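Local atomic coordinates of DUF411 domain-containing protein (Pseudomonas aeruginosa, PDB entry 6WIS), a protein that probably contributes to copper resistance in the bacterium by binding copper ions in a cysteine-bridged tetranuclear cluster. Residues Cys13-Asp18 against Glu65-Ala70; Pro88-Pro91 against Gly96-Met99. All blocks are in the same frame, centred on the assembly; numbering follows the deposited sequence.

Overall arrangement
Both contacts help build one four-copper cluster, and their centres lie about 7 Å apart on the same side of the chain's centre. Interaction 1 brings Cys-13, Cys-15 and Cys-16, at the start of helix 14-24 or just before it, round three of the coppers, with His-67 binding one of them; interaction 2 supplies the pair of methionines that holds the fourth. Cys-15 joins the two, because its SG binds the chain F copper as well as those of chains D and E. Cys-15 CB also packs 3.4 Å from Met-97 SE. A separate zinc links 13-18 to 96-99: Asp-18 OD2 and Glu-98 OE1 approach to 3.3 Å, like charges that the shared cation probably helps to hold together.

Interaction 1: Cys13-Asp18 against Glu65-Ala70; sequences CGCCKD and EGHVPA. With CU (copper (II) ion), chain E; CU (copper (II) ion), chain D; CU (copper (II) ion), chain C; ZN (zinc ion), chain J.
His-67 and Cys-15 face each other across a copper ion: the chain D copper is bound by Cys-15 SG at 2.3 Å and by His-67 NE2 at 2.1 Å, with an angle of about 121° between the two bonds. Cys-54 is the third ligand. The imidazole presents its edge to helix 14-24, so that His-67 CE1 lies 3.3 Å from Cys-15 O and 3.5 Å from Cys-15 CB, and Cys-15 SG also sits toward the ring edge. The other ring nitrogen, ND1, has its polar partner in Pro-95, which helps to fix the ring's rotation. Cys-15 CB points toward the histidine, and a chi1 of 47° turns SG back over the main chain, flanked by both N and C; it also binds the chain E copper at 2.3 Å and a third ion, the chain F copper, shared with Met-90 and Met-97. Cys-13 SG and Cys-16 SG complete the chain E site. Cys-16, whose backbone N lies near the ring edge, uses its sulfur to bridge to the chain C copper at 2.2 Å, where Cys-54 and His-55 are the other ligands. No hydrogen bond crosses the contact. Metal coordination therefore carries the join: the sulfurs of Cys-15 and Cys-16 bridge copper ions, as expected of deprotonated thiols, whereas Cys-13 SG binds the chain E ion, and an imidazole nitrogen, probably of a neutral ring, closes one corner of a soft, thiolate-rich cluster.

Interaction 2: Pro88-Pro91 against Gly96-Met99; sequences PGMP and GMEM. With CU (copper (II) ion), chain F; ZN (zinc ion), chain J.
The chain F copper is gripped by Met-90 SE and Met-97 SE, each at 2.4 Å, with an Se-Cu-Se angle of about 135°; Cys-15 SG is the third ligand. Both residues are selenomethionines, so selenium occupies the place of the natural thioether sulfur. The two side chains reach the ion differently. Met-90 is extended at chi2 (180°), which sets its selenium on the copper while the side chain leads away from 96-99; the bend at chi3 turns only the terminal methyl. Met-97 points its CB toward the other segment and folds at both chi2 and chi3, curling round so that its methyl comes back over the Met-90 backbone: Met-97 CE lies 3.5 Å from Met-90 O and 4.1 Å from Met-90 CB. Nearer its root, Met-97 CB rests 3.5 Å from Pro-91 O, a carbonyl hydrogen-bonded to Ser-94 OG. The neighbouring Glu-98 turns away from this contact and binds the zinc through OE2 at 2.3 Å, together with Asp-18 and His-22, while its OE1 accepts a weak hydrogen bond from Gly-96 N within the same segment. Both segments belong to the long loop between strands 84-86 and 106-111. This loop folds back on itself to lay two methionines against the cluster, Met-90 touching Cys-54 and Met-97 touching His-67, and it is tied to helix 14-24 by copper at Cys-15 and by zinc at Asp-18 and His-22.

Interaction 1: Cys13-Asp18 against Glu65-Ala70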
loop_
_atom_site.group_PDB
_atom_site.type_symbol
_atom_site.label_atom_id
_atom_site.label_comp_id
_atom_site.label_asym_id
_atom_site.label_seq_id
_atom_site.Cartn_x
_atom_site.Cartn_y
_atom_site.Cartn_z
ATOM N N CYS A 13 3.573 -13.885 5.653
ATOM C CA CYS A 13 4.317 -12.903 4.872
ATOM C C CYS A 13 4.966 -11.938 5.862
ATOM O O CYS A 13 4.271 -11.174 6.541
ATOM C CB CYS A 13 3.393 -12.180 3.888
ATOM S SG CYS A 13 4.223 -11.223 2.605
ATOM N N GLY A 14 6.291 -12.005 5.970
ATOM C CA GLY A 14 7.027 -11.238 6.958
ATOM C C GLY A 14 7.127 -9.770 6.613
ATOM O O GLY A 14 7.051 -8.924 7.513
ATOM N N CYS A 15 7.255 -9.458 5.312
ATOM C CA CYS A 15 7.398 -8.066 4.879
ATOM C C CYS A 15 6.162 -7.228 5.209
ATOM O O CYS A 15 6.290 -6.046 5.547
ATOM C CB CYS A 15 7.694 -8.014 3.379
ATOM S SG CYS A 15 6.565 -9.103 2.474
ATOM N N CYS A 16 4.957 -7.810 5.106
ATOM C CA CYS A 16 3.744 -7.079 5.481
ATOM C C CYS A 16 3.812 -6.597 6.926
ATOM O O CYS A 16 3.433 -5.461 7.228
ATOM C CB CYS A 16 2.486 -7.943 5.305
ATOM S SG CYS A 16 2.298 -8.843 3.732
ATOM N N LYS A 17 4.261 -7.462 7.836
ATOM C CA LYS A 17 4.375 -7.101 9.244
ATOM C C LYS A 17 5.435 -6.035 9.468
ATOM O O LYS A 17 5.272 -5.173 10.340
ATOM C CB LYS A 17 4.697 -8.354 10.080
ATOM C CG LYS A 17 3.545 -9.379 10.158
ATOM C CD LYS A 17 3.992 -10.702 10.815
ATOM N N ASP A 18 6.525 -6.082 8.696
ATOM C CA ASP A 18 7.556 -5.052 8.779
ATOM C C ASP A 18 7.024 -3.713 8.273
ATOM O O ASP A 18 7.263 -2.667 8.887
ATOM C CB ASP A 18 8.793 -5.508 7.969
ATOM C CG ASP A 18 10.027 -4.597 8.157
ATOM O OD1 ASP A 18 10.133 -3.864 9.143
ATOM O OD2 ASP A 18 10.924 -4.632 7.311
ATOM N N GLU A 65 -2.114 -0.358 -1.781
ATOM C CA GLU A 65 -1.753 -1.693 -2.237
ATOM C C GLU A 65 -0.242 -1.847 -2.147
ATOM O O GLU A 65 0.501 -1.121 -2.814
ATOM C CB GLU A 65 -2.240 -1.928 -3.669
ATOM C CG GLU A 65 -1.981 -3.340 -4.193
ATOM C CD GLU A 65 -2.830 -4.397 -3.487
ATOM O OE1 GLU A 65 -3.766 -3.988 -2.771
ATOM O OE2 GLU A 65 -2.569 -5.629 -3.645
ATOM N N GLY A 66 0.211 -2.763 -1.315
ATOM C CA GLY A 66 1.639 -3.010 -1.263
ATOM C C GLY A 66 2.438 -2.034 -0.402
ATOM O O GLY A 66 1.927 -1.310 0.471
ATOM N N HIS A 67 3.743 -2.048 -0.649
ATOM C CA HIS A 67 4.716 -1.385 0.220
ATOM C C HIS A 67 4.848 0.109 -0.108
ATOM O O HIS A 67 5.915 0.611 -0.455
ATOM C CB HIS A 67 6.042 -2.132 0.120
ATOM C CG HIS A 67 5.996 -3.490 0.757
ATOM N ND1 HIS A 67 6.361 -3.706 2.069
ATOM C CD2 HIS A 67 5.567 -4.683 0.288
ATOM C CE1 HIS A 67 6.169 -4.975 2.378
ATOM N NE2 HIS A 67 5.683 -5.594 1.318
ATOM N N VAL A 68 3.726 0.820 0.029
ATOM C CA VAL A 68 3.697 2.279 -0.188
ATOM C C VAL A 68 4.358 2.981 0.995
ATOM O O VAL A 68 3.989 2.711 2.153
ATOM C CB VAL A 68 2.258 2.770 -0.353
ATOM C CG1 VAL A 68 2.260 4.289 -0.626
ATOM C CG2 VAL A 68 1.497 2.004 -1.486
ATOM N N PRO A 69 5.308 3.889 0.773
ATOM C CA PRO A 69 5.897 4.623 1.901
ATOM C C PRO A 69 4.865 5.504 2.594
ATOM O O PRO A 69 3.939 6.021 1.965
ATOM C CB PRO A 69 6.993 5.470 1.232
ATOM C CG PRO A 69 7.378 4.647 0.000
ATOM C CD PRO A 69 6.035 4.138 -0.487
ATOM N N ALA A 70 5.069 5.706 3.901
ATOM C CA ALA A 70 4.140 6.501 4.705
ATOM C C ALA A 70 3.886 7.882 4.101
ATOM O O ALA A 70 2.736 8.334 4.030
ATOM C CB ALA A 70 4.671 6.634 6.134
HETATM CU CU CU E . 4.503 -9.202 3.579
HETATM CU CU CU D . 5.232 -7.651 1.372
HETATM CU CU CU C . 2.536 -7.294 2.230
HETATM ZN ZN ZN J . 11.753 -2.616 8.088
#

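Interaction 2: Pro88-Pro91 against Gly96-Met99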
loop_
_atom_site.group_PDB
_atom_site.type_symbol
_atom_site.label_atom_id
_atom_site.label_comp_id
_atom_site.label_asym_id
_atom_site.label_seq_id
_atom_site.Cartn_x
_atom_site.Cartn_y
_atom_site.Cartn_z
ATOM N N PRO A 88 2.966 -2.194 -7.024
ATOM C CA PRO A 88 2.695 -3.590 -7.395
ATOM C C PRO A 88 3.851 -4.510 -7.020
ATOM O O PRO A 88 5.009 -4.093 -6.949
ATOM C CB PRO A 88 2.512 -3.522 -8.915
ATOM C CG PRO A 88 2.129 -2.103 -9.183
ATOM C CD PRO A 88 2.890 -1.283 -8.175
ATOM N N GLY A 89 3.527 -5.773 -6.770
ATOM C CA GLY A 89 4.606 -6.699 -6.478
ATOM C C GLY A 89 5.248 -6.427 -5.127
ATOM O O GLY A 89 4.614 -5.936 -4.179
HETATM N N MSE A 90 6.533 -6.751 -5.033
HETATM C CA MSE A 90 7.269 -6.506 -3.800
HETATM C C MSE A 90 8.690 -6.112 -4.127
HETATM O O MSE A 90 9.598 -6.934 -4.009
HETATM C CB MSE A 90 7.269 -7.744 -2.885
HETATM C CG MSE A 90 5.909 -8.282 -2.470
HETATM SE SE MSE A 90 6.027 -9.884 -1.306
HETATM C CE MSE A 90 7.003 -11.083 -2.512
ATOM N N PRO A 91 8.886 -4.859 -4.541
ATOM C CA PRO A 91 10.235 -4.410 -4.929
ATOM C C PRO A 91 11.145 -4.330 -3.714
ATOM O O PRO A 91 10.767 -3.781 -2.675
ATOM C CB PRO A 91 9.995 -3.030 -5.545
ATOM C CG PRO A 91 8.671 -2.594 -4.999
ATOM C CD PRO A 91 7.860 -3.836 -4.797
ATOM N N GLY A 96 9.530 -1.981 4.506
ATOM C CA GLY A 96 9.104 -3.311 4.883
ATOM C C GLY A 96 9.668 -4.414 4.015
ATOM O O GLY A 96 9.574 -5.583 4.394
HETATM N N MSE A 97 10.286 -4.070 2.891
HETATM C CA MSE A 97 10.942 -5.015 1.979
HETATM C C MSE A 97 12.434 -4.662 1.870
HETATM O O MSE A 97 13.107 -5.035 0.924
HETATM C CB MSE A 97 10.289 -4.973 0.587
HETATM C CG MSE A 97 9.051 -5.948 0.357
HETATM SE SE MSE A 97 9.528 -7.855 0.573
HETATM C CE MSE A 97 10.832 -7.875 -0.912
ATOM N N GLU A 98 12.976 -3.911 2.821
ATOM C CA GLU A 98 14.338 -3.428 2.630
ATOM C C GLU A 98 15.340 -4.519 3.017
ATOM O O GLU A 98 15.175 -5.210 4.033
ATOM C CB GLU A 98 14.577 -2.137 3.414
ATOM C CG GLU A 98 14.800 -2.289 4.873
ATOM C CD GLU A 98 13.529 -2.509 5.669
ATOM O OE1 GLU A 98 12.399 -2.604 5.112
ATOM O OE2 GLU A 98 13.702 -2.589 6.889
HETATM N N MSE A 99 16.350 -4.710 2.174
HETATM C CA MSE A 99 17.367 -5.732 2.412
HETATM C C MSE A 99 18.758 -5.224 2.009
HETATM O O MSE A 99 19.327 -5.684 1.011
HETATM C CB MSE A 99 17.024 -7.005 1.626
HETATM C CG MSE A 99 15.684 -7.614 1.999
HETATM SE SE MSE A 99 15.211 -9.203 1.045
HETATM C CE MSE A 99 13.433 -9.342 1.749
HETATM CU CU CU F . 7.647 -9.346 0.407
HETATM ZN ZN ZN J . 11.753 -2.616 8.088
#